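Local coordinates for protein UDP-N-acetylmuramate--L-alanine ligase (Thermotoga maritima, PDB 1J6U) that catalyses the ATP-dependent joining of L-alanine to UDP-N-acetylmuramate, a step of peptidoglycan synthesis in bacterial cell wall formation, at residues A[15-18]-A[24-27]; A[81-86]-A[90-95]; A[259-264]-A[288-293]. One frame throughout, in Å; residues are numbered along the deposited sequence.

Contact 1: residues A[15-18]-A[24-27]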
loop_
_atom_site.group_PDB
_atom_site.type_symbol
_atom_site.label_atom_id
_atom_site.label_comp_id
_atom_site.label_asym_id
_atom_site.label_seq_id
_atom_site.Cartn_x
_atom_site.Cartn_y
_atom_site.Cartn_z
ATOM N N ILE A 15 -12.719 23.305 -2.689
ATOM C CA ILE A 15 -12.597 22.341 -1.600
ATOM C C ILE A 15 -11.283 22.451 -0.854
ATOM O O ILE A 15 -10.208 22.552 -1.448
ATOM C CB ILE A 15 -12.718 20.918 -2.146
ATOM C CG1 ILE A 15 -13.961 20.822 -3.032
ATOM C CG2 ILE A 15 -12.759 19.907 -0.999
ATOM C CD1 ILE A 15 -14.045 19.541 -3.884
ATOM N N HIS A 16 -11.401 22.434 0.463
ATOM C CA HIS A 16 -10.281 22.529 1.396
ATOM C C HIS A 16 -10.072 21.135 2.032
ATOM O O HIS A 16 -10.968 20.603 2.699
ATOM C CB HIS A 16 -10.633 23.577 2.458
ATOM C CG HIS A 16 -9.574 23.798 3.484
ATOM N ND1 HIS A 16 -9.276 25.048 3.975
ATOM C CD2 HIS A 16 -8.736 22.939 4.106
ATOM C CE1 HIS A 16 -8.295 24.954 4.854
ATOM N NE2 HIS A 16 -7.948 23.683 4.951
ATOM N N PHE A 17 -8.891 20.562 1.797
ATOM C CA PHE A 17 -8.530 19.243 2.318
ATOM C C PHE A 17 -7.571 19.366 3.486
ATOM O O PHE A 17 -6.398 19.760 3.321
ATOM C CB PHE A 17 -7.827 18.372 1.237
ATOM C CG PHE A 17 -8.720 17.944 0.093
ATOM C CD1 PHE A 17 -8.992 18.824 -0.965
ATOM C CD2 PHE A 17 -9.315 16.676 0.096
ATOM C CE1 PHE A 17 -9.833 18.462 -1.980
ATOM C CE2 PHE A 17 -10.156 16.299 -0.916
ATOM C CZ PHE A 17 -10.419 17.198 -1.957
ATOM N N VAL A 18 -8.047 18.991 4.660
ATOM C CA VAL A 18 -7.215 19.059 5.842
ATOM C C VAL A 18 -6.580 17.689 5.949
ATOM O O VAL A 18 -7.252 16.700 6.309
ATOM C CB VAL A 18 -8.068 19.383 7.086
ATOM C CG1 VAL A 18 -7.169 19.606 8.322
ATOM C CG2 VAL A 18 -8.892 20.612 6.796
ATOM N N GLY A 24 -4.287 8.681 0.926
ATOM C CA GLY A 24 -5.737 8.641 0.712
ATOM C C GLY A 24 -6.317 9.969 0.225
ATOM O O GLY A 24 -6.915 10.089 -0.862
HETATM N N MSE A 25 -6.106 10.989 1.040
HETATM C CA MSE A 25 -6.571 12.296 0.734
HETATM C C MSE A 25 -6.045 12.873 -0.550
HETATM O O MSE A 25 -6.812 13.522 -1.265
HETATM C CB MSE A 25 -6.239 13.238 1.890
HETATM C CG MSE A 25 -7.191 13.022 3.031
HETATM SE SE MSE A 25 -8.955 13.788 2.638
HETATM C CE MSE A 25 -8.512 15.584 3.261
ATOM N N SER A 26 -4.761 12.680 -0.863
ATOM C CA SER A 26 -4.280 13.298 -2.108
ATOM C C SER A 26 -4.991 12.709 -3.320
ATOM O O SER A 26 -5.218 13.416 -4.304
ATOM C CB SER A 26 -2.751 13.177 -2.276
ATOM O OG SER A 26 -2.274 11.879 -1.969
ATOM N N ALA A 27 -5.365 11.430 -3.234
ATOM C CA ALA A 27 -6.052 10.786 -4.355
ATOM C C ALA A 27 -7.390 11.464 -4.622
ATOM O O ALA A 27 -7.720 11.820 -5.778
ATOM C CB ALA A 27 -6.265 9.320 -4.069
#

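Contact 2: residues A[81-86]-A[90-95]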
loop_
_atom_site.group_PDB
_atom_site.type_symbol
_atom_site.label_atom_id
_atom_site.label_comp_id
_atom_site.label_asym_id
_atom_site.label_seq_id
_atom_site.Cartn_x
_atom_site.Cartn_y
_atom_site.Cartn_z
ATOM N N VAL A 81 -7.697 14.231 11.748
ATOM C CA VAL A 81 -7.862 15.648 12.040
ATOM C C VAL A 81 -8.666 15.834 13.312
ATOM O O VAL A 81 -9.814 15.440 13.387
ATOM C CB VAL A 81 -8.532 16.351 10.863
ATOM C CG1 VAL A 81 -8.904 17.771 11.238
ATOM C CG2 VAL A 81 -7.562 16.353 9.686
ATOM N N ARG A 82 -8.066 16.428 14.326
ATOM C CA ARG A 82 -8.787 16.575 15.584
ATOM C C ARG A 82 -9.636 17.835 15.585
ATOM O O ARG A 82 -9.376 18.760 14.781
ATOM C CB ARG A 82 -7.803 16.525 16.772
ATOM C CG ARG A 82 -6.372 16.951 16.423
ATOM C CD ARG A 82 -5.327 16.454 17.428
ATOM N NE ARG A 82 -5.558 16.908 18.803
ATOM C CZ ARG A 82 -6.359 16.295 19.674
ATOM N NH1 ARG A 82 -7.012 15.197 19.321
ATOM N NH2 ARG A 82 -6.503 16.770 20.900
ATOM N N ASP A 83 -10.660 17.847 16.453
ATOM C CA ASP A 83 -11.592 18.978 16.557
ATOM C C ASP A 83 -10.972 20.287 16.966
ATOM O O ASP A 83 -11.587 21.331 16.791
ATOM C CB ASP A 83 -12.741 18.684 17.514
ATOM C CG ASP A 83 -13.785 17.741 16.914
ATOM O OD1 ASP A 83 -14.136 17.906 15.712
ATOM O OD2 ASP A 83 -14.259 16.846 17.660
ATOM N N ASP A 84 -9.768 20.247 17.522
ATOM C CA ASP A 84 -9.102 21.480 17.883
ATOM C C ASP A 84 -8.173 21.928 16.748
ATOM O O ASP A 84 -7.368 22.863 16.887
ATOM C CB ASP A 84 -8.353 21.326 19.216
ATOM C CG ASP A 84 -7.357 20.189 19.214
ATOM O OD1 ASP A 84 -6.923 19.804 20.320
ATOM O OD2 ASP A 84 -6.994 19.692 18.126
ATOM N N ASN A 85 -8.282 21.271 15.599
ATOM C CA ASN A 85 -7.460 21.701 14.492
ATOM C C ASN A 85 -7.951 23.121 14.157
ATOM O O ASN A 85 -9.128 23.344 13.937
ATOM C CB ASN A 85 -7.635 20.754 13.300
ATOM C CG ASN A 85 -6.778 21.151 12.102
ATOM O OD1 ASN A 85 -6.899 22.251 11.571
ATOM N ND2 ASN A 85 -5.915 20.246 11.667
ATOM N N PRO A 86 -7.051 24.104 14.146
ATOM C CA PRO A 86 -7.535 25.449 13.827
ATOM C C PRO A 86 -8.371 25.567 12.552
ATOM O O PRO A 86 -9.281 26.383 12.488
ATOM C CB PRO A 86 -6.243 26.294 13.773
ATOM C CG PRO A 86 -5.160 25.300 13.522
ATOM C CD PRO A 86 -5.597 24.101 14.359
ATOM N N ARG A 90 -12.109 27.079 12.419
ATOM C CA ARG A 90 -12.536 28.164 11.553
ATOM C C ARG A 90 -13.716 27.680 10.716
ATOM O O ARG A 90 -14.788 28.299 10.710
ATOM C CB ARG A 90 -11.413 28.630 10.643
ATOM C CG ARG A 90 -11.903 29.536 9.517
ATOM C CD ARG A 90 -12.157 30.996 9.961
ATOM N NE ARG A 90 -11.056 31.820 9.518
ATOM C CZ ARG A 90 -11.132 32.738 8.567
ATOM N NH1 ARG A 90 -12.279 32.971 7.959
ATOM N NH2 ARG A 90 -10.039 33.395 8.200
ATOM N N ALA A 91 -13.536 26.555 10.042
ATOM C CA ALA A 91 -14.601 26.004 9.215
ATOM C C ALA A 91 -15.906 25.876 9.998
ATOM O O ALA A 91 -16.970 26.220 9.496
ATOM C CB ALA A 91 -14.198 24.637 8.661
ATOM N N ARG A 92 -15.851 25.379 11.224
ATOM C CA ARG A 92 -17.108 25.253 11.927
ATOM C C ARG A 92 -17.690 26.601 12.283
ATOM O O ARG A 92 -18.887 26.814 12.187
ATOM C CB ARG A 92 -16.965 24.383 13.163
ATOM C CG ARG A 92 -16.693 22.949 12.798
ATOM C CD ARG A 92 -17.354 22.000 13.741
ATOM N NE ARG A 92 -16.465 20.885 14.044
ATOM C CZ ARG A 92 -16.428 19.747 13.366
ATOM N NH1 ARG A 92 -17.252 19.560 12.332
ATOM N NH2 ARG A 92 -15.557 18.805 13.717
HETATM N N MSE A 93 -16.851 27.534 12.670
HETATM C CA MSE A 93 -17.397 28.815 13.023
HETATM C C MSE A 93 -17.890 29.523 11.780
HETATM O O MSE A 93 -18.888 30.239 11.821
HETATM C CB MSE A 93 -16.366 29.639 13.777
HETATM C CG MSE A 93 -16.336 29.289 15.254
HETATM SE SE MSE A 93 -15.044 30.374 16.163
HETATM C CE MSE A 93 -15.924 32.120 15.926
ATOM N N GLU A 94 -17.210 29.304 10.666
ATOM C CA GLU A 94 -17.625 29.922 9.411
ATOM C C GLU A 94 -18.824 29.164 8.828
ATOM O O GLU A 94 -19.352 29.525 7.782
ATOM C CB GLU A 94 -16.459 29.921 8.441
ATOM C CG GLU A 94 -16.401 31.125 7.528
ATOM C CD GLU A 94 -15.809 32.347 8.178
ATOM O OE1 GLU A 94 -14.663 32.295 8.691
ATOM O OE2 GLU A 94 -16.504 33.374 8.164
ATOM N N ARG A 95 -19.261 28.113 9.519
ATOM C CA ARG A 95 -20.413 27.310 9.092
ATOM C C ARG A 95 -20.235 26.576 7.751
ATOM O O ARG A 95 -21.208 26.244 7.067
ATOM C CB ARG A 95 -21.665 28.198 9.025
ATOM C CG ARG A 95 -22.059 28.858 10.347
ATOM C CD ARG A 95 -22.805 27.904 11.268
ATOM N NE ARG A 95 -22.102 27.681 12.536
ATOM C CZ ARG A 95 -21.910 28.601 13.480
ATOM N NH1 ARG A 95 -22.370 29.839 13.318
ATOM N NH2 ARG A 95 -21.250 28.275 14.589
HETATM O O HOH W 1 -14.270 21.740 16.131
#

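Contact 3: residues A[259-264]-A[288-293]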
loop_
_atom_site.group_PDB
_atom_site.type_symbol
_atom_site.label_atom_id
_atom_site.label_comp_id
_atom_site.label_asym_id
_atom_site.label_seq_id
_atom_site.Cartn_x
_atom_site.Cartn_y
_atom_site.Cartn_z
ATOM N N VAL A 259 -0.900 -22.502 -11.446
ATOM C CA VAL A 259 -2.173 -22.308 -10.774
ATOM C C VAL A 259 -3.212 -23.335 -11.186
ATOM O O VAL A 259 -3.374 -23.603 -12.371
ATOM C CB VAL A 259 -2.692 -20.911 -11.072
ATOM C CG1 VAL A 259 -4.058 -20.732 -10.518
ATOM C CG2 VAL A 259 -1.769 -19.910 -10.470
ATOM N N GLU A 260 -3.891 -23.922 -10.197
ATOM C CA GLU A 260 -4.954 -24.893 -10.452
ATOM C C GLU A 260 -6.260 -24.212 -10.199
ATOM O O GLU A 260 -6.353 -23.313 -9.346
ATOM C CB GLU A 260 -4.893 -26.095 -9.518
ATOM C CG GLU A 260 -3.689 -26.945 -9.732
ATOM C CD GLU A 260 -3.428 -27.902 -8.575
ATOM O OE1 GLU A 260 -3.511 -27.477 -7.394
ATOM O OE2 GLU A 260 -3.124 -29.081 -8.852
ATOM N N LYS A 261 -7.260 -24.613 -10.982
ATOM C CA LYS A 261 -8.623 -24.111 -10.826
ATOM C C LYS A 261 -9.447 -25.366 -10.476
ATOM O O LYS A 261 -9.410 -26.385 -11.180
ATOM C CB LYS A 261 -9.096 -23.462 -12.113
ATOM C CG LYS A 261 -10.476 -22.833 -12.046
ATOM C CD LYS A 261 -10.842 -22.382 -13.442
ATOM C CE LYS A 261 -12.094 -21.621 -13.374
ATOM N NZ LYS A 261 -12.408 -20.984 -14.691
ATOM N N ASN A 262 -10.134 -25.300 -9.345
ATOM C CA ASN A 262 -10.899 -26.414 -8.861
ATOM C C ASN A 262 -10.121 -27.705 -9.000
ATOM O O ASN A 262 -10.652 -28.743 -9.402
ATOM C CB ASN A 262 -12.226 -26.485 -9.597
ATOM C CG ASN A 262 -13.204 -25.507 -9.038
ATOM O OD1 ASN A 262 -13.455 -25.512 -7.837
ATOM N ND2 ASN A 262 -13.752 -24.642 -9.885
ATOM N N GLY A 263 -8.835 -27.618 -8.708
ATOM C CA GLY A 263 -7.995 -28.795 -8.721
ATOM C C GLY A 263 -7.347 -29.216 -10.000
ATOM O O GLY A 263 -6.705 -30.263 -10.049
ATOM N N LYS A 264 -7.497 -28.420 -11.044
ATOM C CA LYS A 264 -6.880 -28.808 -12.296
ATOM C C LYS A 264 -5.902 -27.749 -12.760
ATOM O O LYS A 264 -6.191 -26.552 -12.708
ATOM C CB LYS A 264 -7.963 -29.085 -13.361
ATOM C CG LYS A 264 -8.844 -30.289 -13.002
ATOM C CD LYS A 264 -9.490 -30.924 -14.235
ATOM C CE LYS A 264 -10.071 -32.303 -13.916
ATOM N NZ LYS A 264 -9.047 -33.345 -13.570
ATOM N N LEU A 288 -10.585 -12.945 -9.723
ATOM C CA LEU A 288 -11.619 -11.984 -10.041
ATOM C C LEU A 288 -11.916 -11.951 -11.545
ATOM O O LEU A 288 -13.046 -12.152 -11.964
ATOM C CB LEU A 288 -11.210 -10.581 -9.590
ATOM C CG LEU A 288 -12.151 -9.461 -10.042
ATOM C CD1 LEU A 288 -13.456 -9.615 -9.291
ATOM C CD2 LEU A 288 -11.567 -8.111 -9.774
ATOM N N PHE A 289 -10.895 -11.678 -12.341
ATOM C CA PHE A 289 -11.028 -11.581 -13.778
ATOM C C PHE A 289 -11.495 -12.838 -14.510
ATOM O O PHE A 289 -12.255 -12.752 -15.493
ATOM C CB PHE A 289 -9.721 -11.068 -14.364
ATOM C CG PHE A 289 -9.552 -9.602 -14.183
ATOM C CD1 PHE A 289 -8.736 -9.085 -13.171
ATOM C CD2 PHE A 289 -10.282 -8.736 -14.959
ATOM C CE1 PHE A 289 -8.667 -7.721 -12.948
ATOM C CE2 PHE A 289 -10.218 -7.359 -14.749
ATOM C CZ PHE A 289 -9.409 -6.844 -13.739
ATOM N N ASP A 290 -11.034 -13.988 -14.036
ATOM C CA ASP A 290 -11.439 -15.269 -14.582
ATOM C C ASP A 290 -12.940 -15.378 -14.255
ATOM O O ASP A 290 -13.756 -15.710 -15.104
ATOM C CB ASP A 290 -10.660 -16.390 -13.894
ATOM C CG ASP A 290 -10.701 -17.707 -14.676
ATOM O OD1 ASP A 290 -10.669 -17.661 -15.909
ATOM O OD2 ASP A 290 -10.733 -18.789 -14.070
ATOM N N SER A 291 -13.308 -15.050 -13.026
ATOM C CA SER A 291 -14.695 -15.135 -12.642
ATOM C C SER A 291 -15.575 -14.228 -13.501
ATOM O O SER A 291 -16.770 -14.497 -13.684
ATOM C CB SER A 291 -14.834 -14.797 -11.163
ATOM O OG SER A 291 -14.538 -15.946 -10.377
ATOM N N LEU A 292 -14.984 -13.164 -14.041
ATOM C CA LEU A 292 -15.747 -12.242 -14.854
ATOM C C LEU A 292 -15.596 -12.608 -16.317
ATOM O O LEU A 292 -15.917 -11.814 -17.183
ATOM C CB LEU A 292 -15.269 -10.804 -14.638
ATOM C CG LEU A 292 -15.569 -10.101 -13.309
ATOM C CD1 LEU A 292 -14.866 -8.739 -13.247
ATOM C CD2 LEU A 292 -17.054 -9.897 -13.172
ATOM N N GLY A 293 -15.059 -13.786 -16.595
ATOM C CA GLY A 293 -14.901 -14.206 -17.974
ATOM C C GLY A 293 -13.924 -13.509 -18.895
ATOM O O GLY A 293 -14.069 -13.545 -20.137
#

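Contact 1: residues A[15-18]-A[24-27]
With CG anti to the carbonyl carbon (chi1 -77°), the side chain of Met25, a selenomethionine, bends at chi2 and chi3 and brings CE beside Phe17. Phe17 leaves its backbone in the same sense, and its ring presents an edge to Met25. The methyl CE is the atom that touches. Met25 CE sits near the ring plane, 3.4 Å from Phe17 CD2, and also touches CB of that residue. Selenium lies slightly farther out, with SE of Met25 5.2 Å from the centroid of the Phe17 ring and 89° from the ring normal, an edge-on Met-aromatic contact. Met25 CE also lies 3.5 Å from the carbonyl O of Val18, so it packs between the ring edge and the main chain.

The contact joins strand 14-18 to helix 23-34, the first two elements of a beta-alpha-beta unit in a parallel sheet. Gly24 belongs to a Gly-x-Gly-x-x-Gly sequence in the strand-turn-helix, consistent with a Rossmann-type fold. Ile76 of the adjacent strand touches both Phe17 and Met25, while Val28 and Ala29 add helix packing against Phe17. No hydrogen bond crosses between the two segments; the buried junction therefore rests on van der Waals packing and an edge-on Met-aromatic contact, made here by polarisable selenium.

Contact 2: residues A[81-86]-A[90-95]
NH2 of Arg92 donates to OD1 of Asp83 across 2.6 Å, forming a salt bridge between the loop and the following helix. The carboxylate oxygen lies close to the guanidinium plane, at its edge, and is approached nearly in line with its C-O bond. The two flat groups are nevertheless twisted 65° apart, and the N-H...O angle of 135° makes this short bond noticeably bent. Bends at chi2 and chi3 of Arg92 swing the guanidinium across to the loop. A water adds a second, indirect link: it donates to the backbone O of Asp83 and accepts from NE of Arg92, at 3.1 Å, so the guanidinium is held through two of its nitrogens.

At the base of the helix, N of Arg90 bonds to O of Pro86 at 2.9 Å, an ordinary first-turn helical bond. The side chain of Arg90 heads the other way, where NH1 meets OE1 of Glu94 at 2.6 Å and the guanidinium makes a cation-pi contact with Trp69.

Asn85 N-caps helix 86-93 through Glu87 N, and a Schellman motif at Arg95 closes its far end. The helix follows strand 74-77 and leads into strand 98-100, whose Ile98 touches Ala91 and Arg92, while Val81 and Asn85 pack on Val18 of strand 14-18.

Contact 3: residues A[259-264]-A[288-293]
Lys261 runs its outer methylenes and ammonium group up to a single carboxylate oxygen of Asp290, the two side chains approaching from opposite directions. NZ of Lys261 donates to OD2 of Asp290 at 2.8 Å in a salt bridge, and CE of Lys261 lies 3.2 Å from the same oxygen. The lysine is fully stretched, each torsion near 180° from chi1 (-177°) to chi4, which lets it span a gap of 10.0 Å between the CA atoms of Lys261 and Asp290. NZ comes from above the carboxylate plane, 36° out of it. Two tyrosine hydroxyls also hold the carboxylate, Tyr243 OH at OD2 and Tyr266 OH at OD1, and these bonds would help to fix its rotation. With the ammonium close by, the negative charge of Asp290 is probably stabilised.

On the strand side, residues 261-264 form a type I' turn, the backbone N of Lys261 and of Lys264 each bonded to the backbone O of the other, while Gly293 ends the helix in a Schellman motif.

Tyr243 and Tyr266 come from the strands that flank strand 255-261 in a three-stranded antiparallel sheet; the salt bridge and the two tyrosine bonds together join the hairpin end of that sheet to the C-terminal end of helix 276-291, which packs through Leu288 on strands 184-187 and 218-222.

Contacts 1 and 2 belong to the same N-terminal Mur ligase region and follow one another along the chain. Their centres are 16 Å apart, and they touch directly: the carbonyl O of Val18 lies 3.4 Å from CG2 of Val81, and CG1 of Val18 packs 3.6 Å from ND2 of Asn85. A buried strand-helix junction thus adjoins a solvent-facing loop-helix bridge. Contact 3 stands apart, its centre about 38 Å from that of contact 1 and about 50 Å from that of contact 2, which lies on the opposite side of the chain's centre. All three are away from the predicted ATP-binding residues 121-127; contact 1 is apolar packing, contacts 2 and 3 are surface salt bridges.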